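PDB 1JM1: rieske iron-sulfur protein soxF from Sulfolobus acidocaldarius, which binds a [2Fe-2S] cluster and probably carries electrons in the respiratory chain as part of a quinol oxidase. Local coordinates for residues A[8-13]-A[36-41]; A[32-37]-A[196-201]; A[61-66]-A[166-171]; A[172-177]-A[188-193]. One frame throughout, in Å; residues are numbered along the deposited sequence. Where two conformers were deposited one is given.

Interaction 1 (A[8-13]-A[36-41]); sequences AGFPRY and AYPLTD
Pro11 and Pro38 mark the nearest approach of two irregular backbones, their CA atoms 6.8 Å apart, where the loop leading into strand 13-17 meets the loop that follows strand 32-36. The contact joins the loops flanking two edge strands, one from each of two antiparallel sheets of the Rieske protein's beta framework, and it does so through rings rather than paired strands. Tyr37 is the wedge. With CG anti to the backbone N (chi1 179°), its ring reaches between Phe10, Pro11 and Tyr13 and delivers the hydroxyl to the main chain: Tyr37 OH donates to Pro11 O at 2.7 Å, in the carbonyl plane, with the oxygen lying at the edge of the ring. Phe10 flanks this bond, its CD2 3.4 Å from Tyr37 OH. On one face of the tyrosine ring sits its own neighbour, Pro38, which follows a cis peptide bond; CB lies over the ring centre and also meets Pro11 CG at 3.8 Å. Tyr13 runs past Tyr37 in the opposite direction, and its CB touches the edge of that ring at Tyr37 CD1, 3.6 Å away. Beyond the contact, Tyr37 O accepts a hydrogen bond from Tyr171, so the hydroxyl and the carbonyl oxygen of this buried residue both have partners. A single water spans the segments, 2.7 Å from Tyr13 OH and accepting from Ala36 N at 2.9 Å.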
loop_
_atom_site.group_PDB
_atom_site.type_symbol
_atom_site.label_atom_id
_atom_site.label_comp_id
_atom_site.label_asym_id
_atom_site.label_seq_id
_atom_site.Cartn_x
_atom_site.Cartn_y
_atom_site.Cartn_z
ATOM N N ALA A 8 0.796 -10.332 -14.648
ATOM C CA ALA A 8 0.048 -11.558 -14.373
ATOM C C ALA A 8 -1.462 -11.294 -14.418
ATOM O O ALA A 8 -2.212 -11.820 -13.607
ATOM C CB ALA A 8 0.465 -12.214 -13.119
ATOM N N GLY A 9 -1.931 -10.546 -15.405
ATOM C CA GLY A 9 -3.341 -10.353 -15.662
ATOM C C GLY A 9 -3.956 -9.068 -15.039
ATOM O O GLY A 9 -5.111 -8.779 -15.319
ATOM N N PHE A 10 -3.208 -8.377 -14.205
ATOM C CA PHE A 10 -3.634 -7.125 -13.638
ATOM C C PHE A 10 -3.584 -6.019 -14.661
ATOM O O PHE A 10 -2.794 -6.093 -15.620
ATOM C CB PHE A 10 -2.770 -6.715 -12.480
ATOM C CG PHE A 10 -3.120 -7.328 -11.137
ATOM C CD1 PHE A 10 -2.771 -8.600 -10.783
ATOM C CD2 PHE A 10 -3.807 -6.563 -10.202
ATOM C CE1 PHE A 10 -3.052 -9.112 -9.566
ATOM C CE2 PHE A 10 -4.071 -7.097 -8.935
ATOM C CZ PHE A 10 -3.693 -8.366 -8.619
ATOM N N PRO A 11 -4.344 -4.945 -14.469
ATOM C CA PRO A 11 -4.212 -3.728 -15.301
ATOM C C PRO A 11 -2.987 -2.955 -14.915
ATOM O O PRO A 11 -2.452 -3.053 -13.801
ATOM C CB PRO A 11 -5.473 -2.963 -14.967
ATOM C CG PRO A 11 -5.863 -3.393 -13.582
ATOM C CD PRO A 11 -5.375 -4.779 -13.419
ATOM N N ARG A 12 -2.507 -2.154 -15.845
ATOM C CA ARG A 12 -1.492 -1.137 -15.627
ATOM C C ARG A 12 -2.245 0.183 -15.478
ATOM O O ARG A 12 -2.839 0.677 -16.413
ATOM C CB ARG A 12 -0.530 -1.147 -16.805
ATOM C CG ARG A 12 0.576 -0.079 -16.760
ATOM C CD ARG A 12 1.514 -0.295 -17.948
ATOM N NE ARG A 12 2.571 0.715 -17.992
ATOM C CZ ARG A 12 3.711 0.582 -17.350
ATOM N NH1 ARG A 12 4.029 -0.466 -16.584
ATOM N NH2 ARG A 12 4.602 1.580 -17.470
ATOM N N TYR A 13 -2.231 0.768 -14.279
ATOM C CA TYR A 13 -2.985 1.950 -13.911
ATOM C C TYR A 13 -2.059 3.056 -13.488
ATOM O O TYR A 13 -1.251 2.872 -12.588
ATOM C CB TYR A 13 -3.956 1.618 -12.730
ATOM C CG TYR A 13 -4.569 2.805 -12.046
ATOM C CD1 TYR A 13 -5.508 3.532 -12.803
ATOM C CD2 TYR A 13 -4.248 3.259 -10.756
ATOM C CE1 TYR A 13 -6.098 4.649 -12.221
ATOM C CE2 TYR A 13 -4.816 4.395 -10.205
ATOM C CZ TYR A 13 -5.746 5.060 -10.937
ATOM O OH TYR A 13 -6.298 6.239 -10.375
ATOM N N ALA A 36 -7.193 4.139 -5.805
ATOM C CA ALA A 36 -7.918 2.864 -5.806
ATOM C C ALA A 36 -7.334 1.980 -6.878
ATOM O O ALA A 36 -6.984 2.463 -7.969
ATOM C CB ALA A 36 -9.399 3.050 -6.079
ATOM N N TYR A 37 -7.213 0.681 -6.588
ATOM C CA TYR A 37 -6.602 -0.234 -7.542
ATOM C C TYR A 37 -6.774 -1.673 -7.067
ATOM O O TYR A 37 -6.605 -1.925 -5.874
ATOM C CB TYR A 37 -5.070 0.009 -7.608
ATOM C CG TYR A 37 -4.348 -0.913 -8.569
ATOM C CD1 TYR A 37 -4.341 -0.674 -9.937
ATOM C CD2 TYR A 37 -3.697 -2.058 -8.085
ATOM C CE1 TYR A 37 -3.708 -1.542 -10.807
ATOM C CE2 TYR A 37 -3.077 -2.923 -8.969
ATOM C CZ TYR A 37 -3.091 -2.649 -10.342
ATOM O OH TYR A 37 -2.459 -3.551 -11.160
ATOM N N PRO A 38 -6.983 -2.629 -7.986
ATOM C CA PRO A 38 -7.263 -2.452 -9.412
ATOM C C PRO A 38 -8.644 -2.001 -9.759
ATOM O O PRO A 38 -8.873 -1.668 -10.925
ATOM C CB PRO A 38 -6.932 -3.844 -9.998
ATOM C CG PRO A 38 -7.294 -4.786 -8.845
ATOM C CD PRO A 38 -6.828 -4.068 -7.630
ATOM N N LEU A 39 -9.595 -2.013 -8.809
ATOM C CA LEU A 39 -10.930 -1.571 -8.993
ATOM C C LEU A 39 -11.202 -0.323 -8.219
ATOM O O LEU A 39 -10.566 -0.044 -7.193
ATOM C CB LEU A 39 -11.954 -2.655 -8.576
ATOM C CG LEU A 39 -11.762 -4.052 -9.210
ATOM C CD1 LEU A 39 -12.854 -4.940 -8.630
ATOM C CD2 LEU A 39 -11.707 -4.068 -10.709
ATOM N N THR A 40 -12.192 0.430 -8.640
ATOM C CA THR A 40 -12.451 1.763 -8.045
ATOM C C THR A 40 -12.767 1.694 -6.657
ATOM O O THR A 40 -12.572 2.682 -5.895
ATOM C CB THR A 40 -13.544 2.563 -8.820
ATOM O OG1 THR A 40 -14.665 1.807 -8.576
ATOM C CG2 THR A 40 -13.114 2.654 -10.243
ATOM N N ASP A 41 -13.328 0.652 -6.075
ATOM C CA ASP A 41 -13.693 0.574 -4.633
ATOM C C ASP A 41 -12.685 -0.083 -3.688
ATOM O O ASP A 41 -13.007 -0.465 -2.542
ATOM C CB ASP A 41 -15.014 -0.362 -4.652
ATOM C CG ASP A 41 -14.888 -1.840 -5.120
ATOM O OD1 ASP A 41 -13.985 -2.670 -5.464
ATOM O OD2 ASP A 41 -15.899 -2.718 -5.321
HETATM O O HOH W 1 -7.681 5.930 -8.032
#

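Interaction 2 (A[32-37]-A[196-201]); sequences VYFFAY and PNNPSC
The outer edge of strand 32-36, an end strand of its antiparallel sheet, is met by the loop that carries Cys201 toward its disulfide with Cys30, and one asparagine amide stands in for a neighbouring strand. Asn198 grips both main-chain polar groups of Phe34: Phe34 N donates to Asn198 OD1 at 2.8 Å, nearly straight at 167°, while Asn198 ND2 returns a bond to Phe34 O at 3.0 Å, directed at a lone pair and lying in the amide plane. The same amide stacks on Tyr33, with its plane 19° from that of the ring and ND2 over the ring centre. Phe34 is clasped by the loop as well. Pro196 CG makes a CH-pi contact 3.7 Å from the Phe34 ring centroid, and Ser200 OG comes in at the ring edge, 3.1 Å from Phe34 CE1. A water donates to Val32 O and to Asn198 OD1 and accepts from Ser200 OG, tying three residues at one point. Two bonds in cyclic fashion, reinforced by the stack, leave the Asn198 amide little freedom to rotate or flip, and this edge of the strand gains a partner that mimics backbone pairing.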
loop_
_atom_site.group_PDB
_atom_site.type_symbol
_atom_site.label_atom_id
_atom_site.label_comp_id
_atom_site.label_asym_id
_atom_site.label_seq_id
_atom_site.Cartn_x
_atom_site.Cartn_y
_atom_site.Cartn_z
ATOM N N VAL A 32 1.915 10.414 2.006
ATOM C CA VAL A 32 0.957 9.359 1.667
ATOM C C VAL A 32 0.043 9.893 0.587
ATOM O O VAL A 32 -0.404 11.041 0.646
ATOM C CB VAL A 32 0.110 9.020 2.969
ATOM C CG1 VAL A 32 -0.943 8.073 2.735
ATOM C CG2 VAL A 32 1.110 8.481 4.048
ATOM N N TYR A 33 -0.278 9.041 -0.422
ATOM C CA TYR A 33 -1.046 9.459 -1.574
ATOM C C TYR A 33 -2.037 8.365 -1.896
ATOM O O TYR A 33 -1.651 7.261 -2.327
ATOM C CB TYR A 33 -0.130 9.751 -2.745
ATOM C CG TYR A 33 -0.688 10.424 -3.925
ATOM C CD1 TYR A 33 -0.593 11.804 -4.087
ATOM C CD2 TYR A 33 -1.395 9.706 -4.915
ATOM C CE1 TYR A 33 -1.127 12.450 -5.184
ATOM C CE2 TYR A 33 -1.900 10.379 -6.024
ATOM C CZ TYR A 33 -1.757 11.742 -6.111
ATOM O OH TYR A 33 -2.206 12.429 -7.256
ATOM N N PHE A 34 -3.331 8.618 -1.706
ATOM C CA PHE A 34 -4.355 7.598 -1.847
ATOM C C PHE A 34 -4.789 7.437 -3.282
ATOM O O PHE A 34 -4.790 8.410 -4.054
ATOM C CB PHE A 34 -5.578 7.909 -0.974
ATOM C CG PHE A 34 -5.271 7.747 0.511
ATOM C CD1 PHE A 34 -4.851 8.845 1.239
ATOM C CD2 PHE A 34 -5.404 6.519 1.113
ATOM C CE1 PHE A 34 -4.582 8.668 2.593
ATOM C CE2 PHE A 34 -5.128 6.346 2.473
ATOM C CZ PHE A 34 -4.724 7.422 3.212
ATOM N N PHE A 35 -5.202 6.217 -3.610
ATOM C CA PHE A 35 -5.733 5.874 -4.924
ATOM C C PHE A 35 -6.572 4.600 -4.757
ATOM O O PHE A 35 -6.651 4.064 -3.633
ATOM C CB PHE A 35 -4.599 5.696 -5.968
ATOM C CG PHE A 35 -3.648 4.582 -5.716
ATOM C CD1 PHE A 35 -3.727 3.380 -6.404
ATOM C CD2 PHE A 35 -2.614 4.707 -4.792
ATOM C CE1 PHE A 35 -2.804 2.376 -6.234
ATOM C CE2 PHE A 35 -1.685 3.691 -4.606
ATOM C CZ PHE A 35 -1.770 2.529 -5.318
ATOM N N ALA A 36 -7.193 4.139 -5.805
ATOM C CA ALA A 36 -7.918 2.864 -5.806
ATOM C C ALA A 36 -7.334 1.980 -6.878
ATOM O O ALA A 36 -6.984 2.463 -7.969
ATOM C CB ALA A 36 -9.399 3.050 -6.079
ATOM N N TYR A 37 -7.213 0.681 -6.588
ATOM C CA TYR A 37 -6.602 -0.234 -7.542
ATOM C C TYR A 37 -6.774 -1.673 -7.067
ATOM O O TYR A 37 -6.605 -1.925 -5.874
ATOM C CB TYR A 37 -5.070 0.009 -7.608
ATOM C CG TYR A 37 -4.348 -0.913 -8.569
ATOM C CD1 TYR A 37 -4.341 -0.674 -9.937
ATOM C CD2 TYR A 37 -3.697 -2.058 -8.085
ATOM C CE1 TYR A 37 -3.708 -1.542 -10.807
ATOM C CE2 TYR A 37 -3.077 -2.923 -8.969
ATOM C CZ TYR A 37 -3.091 -2.649 -10.342
ATOM O OH TYR A 37 -2.459 -3.551 -11.160
ATOM N N PRO A 196 -9.531 8.849 0.234
ATOM C CA PRO A 196 -9.283 10.241 0.727
ATOM C C PRO A 196 -8.734 11.179 -0.334
ATOM O O PRO A 196 -8.008 10.696 -1.237
ATOM C CB PRO A 196 -8.208 10.033 1.811
ATOM C CG PRO A 196 -8.546 8.610 2.251
ATOM C CD PRO A 196 -8.870 7.801 1.009
ATOM N N ASN A 197 -9.121 12.450 -0.246
ATOM C CA ASN A 197 -8.509 13.460 -1.145
ATOM C C ASN A 197 -7.058 13.705 -0.730
ATOM O O ASN A 197 -6.673 13.680 0.397
ATOM C CB ASN A 197 -9.297 14.781 -1.127
ATOM C CG ASN A 197 -10.725 14.662 -1.705
ATOM O OD1 ASN A 197 -11.005 13.947 -2.671
ATOM N ND2 ASN A 197 -11.586 15.445 -1.056
ATOM N N ASN A 198 -6.206 13.917 -1.713
ATOM C CA ASN A 198 -4.799 14.188 -1.479
ATOM C C ASN A 198 -4.553 15.683 -1.557
ATOM O O ASN A 198 -5.041 16.299 -2.523
ATOM C CB ASN A 198 -3.929 13.468 -2.513
ATOM C CG ASN A 198 -4.098 11.956 -2.461
ATOM O OD1 ASN A 198 -3.954 11.362 -1.374
ATOM N ND2 ASN A 198 -4.377 11.355 -3.577
ATOM N N PRO A 199 -3.783 16.274 -0.662
ATOM C CA PRO A 199 -3.196 15.697 0.508
ATOM C C PRO A 199 -4.215 15.502 1.614
ATOM O O PRO A 199 -5.068 16.350 1.772
ATOM C CB PRO A 199 -2.068 16.654 0.959
ATOM C CG PRO A 199 -2.632 17.982 0.502
ATOM C CD PRO A 199 -3.424 17.727 -0.772
ATOM N N SER A 200 -4.066 14.438 2.384
ATOM C CA SER A 200 -4.984 14.086 3.439
ATOM C C SER A 200 -4.359 14.068 4.819
ATOM O O SER A 200 -5.074 13.825 5.810
ATOM C CB SER A 200 -5.500 12.652 3.105
ATOM O OG SER A 200 -4.373 11.730 3.220
ATOM N N CYS A 201 -3.059 14.201 4.955
ATOM C CA CYS A 201 -2.404 13.928 6.251
ATOM C C CYS A 201 -2.822 14.930 7.297
ATOM O O CYS A 201 -3.066 16.134 7.031
ATOM C CB CYS A 201 -0.897 13.993 6.121
ATOM S SG CYS A 201 -0.111 12.733 5.117
HETATM O O HOH W 2 -2.922 12.171 0.995
HETATM O O HOH W 3 -5.056 13.139 -5.880
#

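Interaction 3 (A[61-66]-A[166-171]); sequences PNPYYG and GTNAPY
Asn168, Tyr64 and Ala169 account for most of the surface buried here, and Asn62 OD1 ties Asn168 to the turn that holds Tyr64. Asn168 ND2 donates to Asn62 OD1 at 2.8 Å, bent to 147° and from above the carbonyl plane. From the opposite face of that plane comes Tyr64 N, 3.0 Å from Asn62 OD1, so one oxygen is pinched between a side-chain and a main-chain donor. With CG anti to the backbone N (chi1 175°), the Asn62 amide is carried toward Asn168 while OD1 stays near Tyr64 N. The Tyr64 ring receives two neighbours: Ala169 CB sits over the centre of one face in a CH-pi contact, 3.5 Å from the centroid, while Asn168 ND2 lies at the edge, 3.5 Å from Tyr64 CD1. Asn62 ND2 donates to a water that in turn donates to Asn168 O, a second link. With an alanine in place of Asn62, Asn168 ND2 and Tyr64 N would probably lose their shared acceptor, and the turn would be freer to shift. Pro147 O holds the Tyr64 hydroxyl. The contact joins the chain just after strand 161-167 to the loop between strands 59-61 and 77-79, here an Asx turn superposed on the type I beta turn from Asn62 to Tyr65.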
loop_
_atom_site.group_PDB
_atom_site.type_symbol
_atom_site.label_atom_id
_atom_site.label_comp_id
_atom_site.label_asym_id
_atom_site.label_seq_id
_atom_site.Cartn_x
_atom_site.Cartn_y
_atom_site.Cartn_z
ATOM N N PRO A 61 10.970 -6.700 1.829
ATOM C CA PRO A 61 10.713 -8.080 1.425
ATOM C C PRO A 61 9.297 -8.264 0.953
ATOM O O PRO A 61 8.390 -7.552 1.357
ATOM C CB PRO A 61 10.962 -8.879 2.736
ATOM C CG PRO A 61 11.618 -7.946 3.708
ATOM C CD PRO A 61 11.154 -6.557 3.274
ATOM N N ASN A 62 9.092 -9.319 0.121
ATOM C CA ASN A 62 7.775 -9.796 -0.153
ATOM C C ASN A 62 7.473 -10.948 0.780
ATOM O O ASN A 62 7.914 -12.088 0.516
ATOM C CB ASN A 62 7.591 -10.282 -1.599
ATOM C CG ASN A 62 6.234 -10.884 -1.793
ATOM O OD1 ASN A 62 5.309 -10.632 -0.983
ATOM N ND2 ASN A 62 6.045 -11.667 -2.823
ATOM N N PRO A 63 6.715 -10.753 1.871
ATOM C CA PRO A 63 6.482 -11.862 2.818
ATOM C C PRO A 63 5.619 -12.971 2.260
ATOM O O PRO A 63 5.543 -14.044 2.866
ATOM C CB PRO A 63 5.792 -11.163 4.002
ATOM C CG PRO A 63 5.113 -10.024 3.388
ATOM C CD PRO A 63 6.023 -9.505 2.280
ATOM N N TYR A 64 4.955 -12.744 1.130
ATOM C CA TYR A 64 4.094 -13.733 0.488
ATOM C C TYR A 64 4.836 -14.572 -0.571
ATOM O O TYR A 64 4.172 -15.369 -1.235
ATOM C CB TYR A 64 2.872 -13.067 -0.090
ATOM C CG TYR A 64 1.881 -12.556 0.892
ATOM C CD1 TYR A 64 1.799 -11.208 1.237
ATOM C CD2 TYR A 64 0.946 -13.404 1.454
ATOM C CE1 TYR A 64 0.831 -10.759 2.122
ATOM C CE2 TYR A 64 -0.051 -12.957 2.291
ATOM C CZ TYR A 64 -0.112 -11.618 2.631
ATOM O OH TYR A 64 -1.147 -11.219 3.430
ATOM N N TYR A 65 6.160 -14.458 -0.675
ATOM C CA TYR A 65 6.882 -15.300 -1.658
ATOM C C TYR A 65 6.508 -16.756 -1.463
ATOM O O TYR A 65 6.535 -17.285 -0.344
ATOM C CB TYR A 65 8.378 -15.093 -1.440
ATOM C CG TYR A 65 9.211 -16.014 -2.324
ATOM C CD1 TYR A 65 9.484 -15.703 -3.605
ATOM C CD2 TYR A 65 9.682 -17.237 -1.900
ATOM C CE1 TYR A 65 10.249 -16.526 -4.431
ATOM C CE2 TYR A 65 10.468 -18.050 -2.700
ATOM C CZ TYR A 65 10.746 -17.655 -3.963
ATOM O OH TYR A 65 11.541 -18.509 -4.747
ATOM N N GLY A 66 6.167 -17.412 -2.564
ATOM C CA GLY A 66 5.817 -18.808 -2.566
ATOM C C GLY A 66 4.449 -19.148 -2.025
ATOM O O GLY A 66 4.058 -20.306 -1.989
ATOM N N GLY A 166 0.261 -4.639 -10.013
ATOM C CA GLY A 166 -0.170 -5.896 -9.442
ATOM C C GLY A 166 -0.242 -5.776 -7.928
ATOM O O GLY A 166 -0.072 -4.710 -7.383
ATOM N N THR A 167 -0.499 -6.915 -7.270
ATOM C CA THR A 167 -0.389 -7.007 -5.821
ATOM C C THR A 167 0.328 -8.288 -5.481
ATOM O O THR A 167 0.349 -9.226 -6.278
ATOM C CB THR A 167 -1.740 -6.927 -5.083
ATOM O OG1 THR A 167 -2.505 -8.108 -5.329
ATOM C CG2 THR A 167 -2.544 -5.713 -5.520
ATOM N N ASN A 168 0.895 -8.358 -4.279
ATOM C CA ASN A 168 1.567 -9.573 -3.844
ATOM C C ASN A 168 0.634 -10.567 -3.186
ATOM O O ASN A 168 1.040 -11.705 -2.904
ATOM C CB ASN A 168 2.748 -9.297 -2.921
ATOM C CG ASN A 168 2.354 -8.703 -1.576
ATOM O OD1 ASN A 168 1.201 -8.250 -1.411
ATOM N ND2 ASN A 168 3.288 -8.663 -0.647
ATOM N N ALA A 169 -0.634 -10.194 -2.942
ATOM C CA ALA A 169 -1.575 -10.996 -2.170
ATOM C C ALA A 169 -2.950 -10.508 -2.427
ATOM O O ALA A 169 -3.166 -9.319 -2.805
ATOM C CB ALA A 169 -1.238 -10.857 -0.694
ATOM N N PRO A 170 -3.961 -11.324 -2.160
ATOM C CA PRO A 170 -5.359 -10.846 -2.164
ATOM C C PRO A 170 -5.592 -9.865 -1.031
ATOM O O PRO A 170 -5.049 -9.993 0.078
ATOM C CB PRO A 170 -6.163 -12.141 -1.903
ATOM C CG PRO A 170 -5.195 -13.024 -1.138
ATOM C CD PRO A 170 -3.863 -12.748 -1.766
ATOM N N TYR A 171 -6.462 -8.910 -1.297
ATOM C CA TYR A 171 -6.985 -8.013 -0.270
ATOM C C TYR A 171 -7.907 -8.789 0.676
ATOM O O TYR A 171 -8.243 -9.969 0.448
ATOM C CB TYR A 171 -7.756 -6.884 -0.947
ATOM C CG TYR A 171 -6.963 -6.004 -1.883
ATOM C CD1 TYR A 171 -7.614 -5.340 -2.908
ATOM C CD2 TYR A 171 -5.597 -5.794 -1.767
ATOM C CE1 TYR A 171 -6.947 -4.513 -3.769
ATOM C CE2 TYR A 171 -4.915 -4.953 -2.644
ATOM C CZ TYR A 171 -5.586 -4.313 -3.646
ATOM O OH TYR A 171 -4.874 -3.501 -4.484
HETATM O O HOH W 4 3.522 -12.772 -3.651
#

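Interaction 4 (A[172-177]-A[188-193]); sequences FSAGIP and DPRYSY
Hydrogen bonds from main-chain N-H groups converge on Asp188 OD2 where the 172-177 segment bends round it. Gly175 N approaches at 2.8 Å on the syn lone pair, and Ile176 N at 3.1 Å from above the carboxylate plane. A water donates to Asp188 OD2 as well, while accepting from Ala174 N and donating to Ile176 O. A separate bond runs from Tyr191 OH to Phe172 O, 2.7 Å long, in the carbonyl plane and on a lone pair. The second carboxylate oxygen works within its own segment: Asp188 OD1 accepts from Arg190 N at 2.9 Å, an Asx turn set on the type I beta turn from Asp188 to Tyr191. A lysine in place of Asp188 would probably leave Gly175 N, Ile176 N and Arg190 N without their acceptor and weaken the hold between the segments. Both segments belong to the long loop between strands 161-167 and 202-203, and the Phe172 side chain lies about 7 Å from the [2Fe-2S] cluster. The apolar contact across the segments is that of Ala174 CB with the edge of the Tyr191 ring, 3.9 Å from CE1. Van der Waals packing is added by the extended Arg190 chain, which lays one face of its guanidinium over Gly175 CA, offset toward the rim.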
loop_
_atom_site.group_PDB
_atom_site.type_symbol
_atom_site.label_atom_id
_atom_site.label_comp_id
_atom_site.label_asym_id
_atom_site.label_seq_id
_atom_site.Cartn_x
_atom_site.Cartn_y
_atom_site.Cartn_z
ATOM N N PHE A 172 -8.312 -8.130 1.748
ATOM C CA PHE A 172 -9.278 -8.680 2.680
ATOM C C PHE A 172 -10.469 -9.270 1.959
ATOM O O PHE A 172 -11.065 -8.655 1.086
ATOM C CB PHE A 172 -9.729 -7.531 3.599
ATOM C CG PHE A 172 -10.819 -7.947 4.576
ATOM C CD1 PHE A 172 -10.544 -8.797 5.638
ATOM C CD2 PHE A 172 -12.117 -7.468 4.400
ATOM C CE1 PHE A 172 -11.544 -9.186 6.529
ATOM C CE2 PHE A 172 -13.131 -7.842 5.318
ATOM C CZ PHE A 172 -12.817 -8.688 6.325
ATOM N N SER A 173 -10.886 -10.451 2.411
ATOM C CA SER A 173 -12.098 -11.106 1.894
ATOM C C SER A 173 -13.284 -10.661 2.732
ATOM O O SER A 173 -13.404 -11.008 3.902
ATOM C CB SER A 173 -11.981 -12.629 2.019
ATOM O OG SER A 173 -11.032 -13.168 1.113
ATOM N N ALA A 174 -14.159 -9.915 2.082
ATOM C CA ALA A 174 -15.390 -9.414 2.718
ATOM C C ALA A 174 -16.532 -10.363 2.381
ATOM O O ALA A 174 -16.708 -11.348 3.081
ATOM C CB ALA A 174 -15.593 -7.966 2.287
ATOM N N GLY A 175 -17.307 -10.098 1.336
ATOM C CA GLY A 175 -18.366 -10.976 0.947
ATOM C C GLY A 175 -17.910 -12.039 -0.052
ATOM O O GLY A 175 -18.590 -13.031 -0.214
ATOM N N ILE A 176 -16.928 -11.807 -0.862
ATOM C CA ILE A 176 -16.426 -12.652 -1.895
ATOM C C ILE A 176 -15.036 -13.149 -1.440
ATOM O O ILE A 176 -14.160 -12.335 -1.140
ATOM C CB ILE A 176 -16.249 -11.925 -3.238
ATOM C CG1 ILE A 176 -17.580 -11.316 -3.694
ATOM C CG2 ILE A 176 -15.655 -12.828 -4.311
ATOM C CD1 ILE A 176 -18.585 -12.363 -4.064
ATOM N N PRO A 177 -14.763 -14.437 -1.403
ATOM C CA PRO A 177 -13.430 -14.912 -1.047
ATOM C C PRO A 177 -12.426 -14.447 -2.101
ATOM O O PRO A 177 -12.644 -14.553 -3.299
ATOM C CB PRO A 177 -13.570 -16.410 -1.072
ATOM C CG PRO A 177 -14.967 -16.679 -1.201
ATOM C CD PRO A 177 -15.737 -15.575 -1.667
ATOM N N ASP A 188 -16.763 -6.981 -5.409
ATOM C CA ASP A 188 -17.486 -7.299 -4.182
ATOM C C ASP A 188 -18.221 -6.069 -3.746
ATOM O O ASP A 188 -17.585 -5.102 -3.327
ATOM C CB ASP A 188 -16.508 -7.709 -3.103
ATOM C CG ASP A 188 -17.207 -8.179 -1.830
ATOM O OD1 ASP A 188 -18.428 -7.990 -1.705
ATOM O OD2 ASP A 188 -16.466 -8.695 -0.934
ATOM N N PRO A 189 -19.537 -6.052 -3.783
ATOM C CA PRO A 189 -20.287 -4.901 -3.341
ATOM C C PRO A 189 -20.012 -4.517 -1.889
ATOM O O PRO A 189 -20.292 -3.376 -1.542
ATOM C CB PRO A 189 -21.752 -5.319 -3.508
ATOM C CG PRO A 189 -21.739 -6.508 -4.281
ATOM C CD PRO A 189 -20.436 -7.124 -4.251
ATOM N N ARG A 190 -19.534 -5.408 -1.049
ATOM C CA ARG A 190 -19.208 -5.035 0.318
ATOM C C ARG A 190 -18.037 -4.057 0.405
ATOM O O ARG A 190 -17.852 -3.393 1.430
ATOM C CB ARG A 190 -18.968 -6.215 1.191
ATOM C CG ARG A 190 -20.132 -7.162 1.336
ATOM C CD ARG A 190 -19.947 -8.067 2.555
ATOM N NE ARG A 190 -21.019 -9.070 2.550
ATOM C CZ ARG A 190 -21.035 -10.075 3.408
ATOM N NH1 ARG A 190 -20.112 -10.169 4.362
ATOM N NH2 ARG A 190 -21.976 -10.972 3.319
ATOM N N TYR A 191 -17.230 -3.951 -0.677
ATOM C CA TYR A 191 -16.158 -2.972 -0.724
ATOM C C TYR A 191 -16.774 -1.617 -1.047
ATOM O O TYR A 191 -16.879 -1.195 -2.203
ATOM C CB TYR A 191 -15.101 -3.364 -1.764
ATOM C CG TYR A 191 -13.950 -4.152 -1.161
ATOM C CD1 TYR A 191 -14.116 -5.354 -0.482
ATOM C CD2 TYR A 191 -12.640 -3.654 -1.263
ATOM C CE1 TYR A 191 -13.015 -6.035 0.053
ATOM C CE2 TYR A 191 -11.563 -4.311 -0.724
ATOM C CZ TYR A 191 -11.752 -5.504 -0.059
ATOM O OH TYR A 191 -10.637 -6.111 0.449
ATOM N N SER A 192 -17.167 -0.843 -0.072
ATOM C CA SER A 192 -17.808 0.443 -0.394
ATOM C C SER A 192 -16.913 1.565 0.035
ATOM O O SER A 192 -17.318 2.715 0.075
ATOM C CB SER A 192 -19.313 0.434 0.239
ATOM O OG SER A 192 -19.023 0.442 1.576
ATOM N N TYR A 193 -15.644 1.455 0.430
ATOM C CA TYR A 193 -14.638 2.350 0.958
ATOM C C TYR A 193 -14.422 3.526 -0.015
ATOM O O TYR A 193 -14.344 3.296 -1.281
ATOM C CB TYR A 193 -13.280 1.658 1.099
ATOM C CG TYR A 193 -13.318 0.365 1.879
ATOM C CD1 TYR A 193 -13.367 -0.844 1.221
ATOM C CD2 TYR A 193 -13.312 0.363 3.248
ATOM C CE1 TYR A 193 -13.386 -2.032 1.925
ATOM C CE2 TYR A 193 -13.325 -0.839 3.997
ATOM C CZ TYR A 193 -13.373 -2.018 3.328
ATOM O OH TYR A 193 -13.423 -3.244 3.949
HETATM O O HOH W 5 -13.923 -9.567 -0.772
#

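Interaction 3 is the most buried of the four; the others are partly buried, and interaction 4 lies farthest from the centre of the chain. Interactions 1 and 2 share Ala36 and Tyr37 along the chain, but interaction 2 grips the strand at Val32 to Phe34, largely through an asparagine amide, and interaction 1 chiefly the loop after it, through aromatic and proline rings. Tyr171 connects interaction 1 to 166-171, and its CB in turn touches Tyr191 OH of interaction 4. Asx turns recur in interactions 3 and 4, built on a neutral amide in the buried contact and a carboxylate, itself buried, in the more peripheral one. Both are nested within the loop that interaction 2 closes.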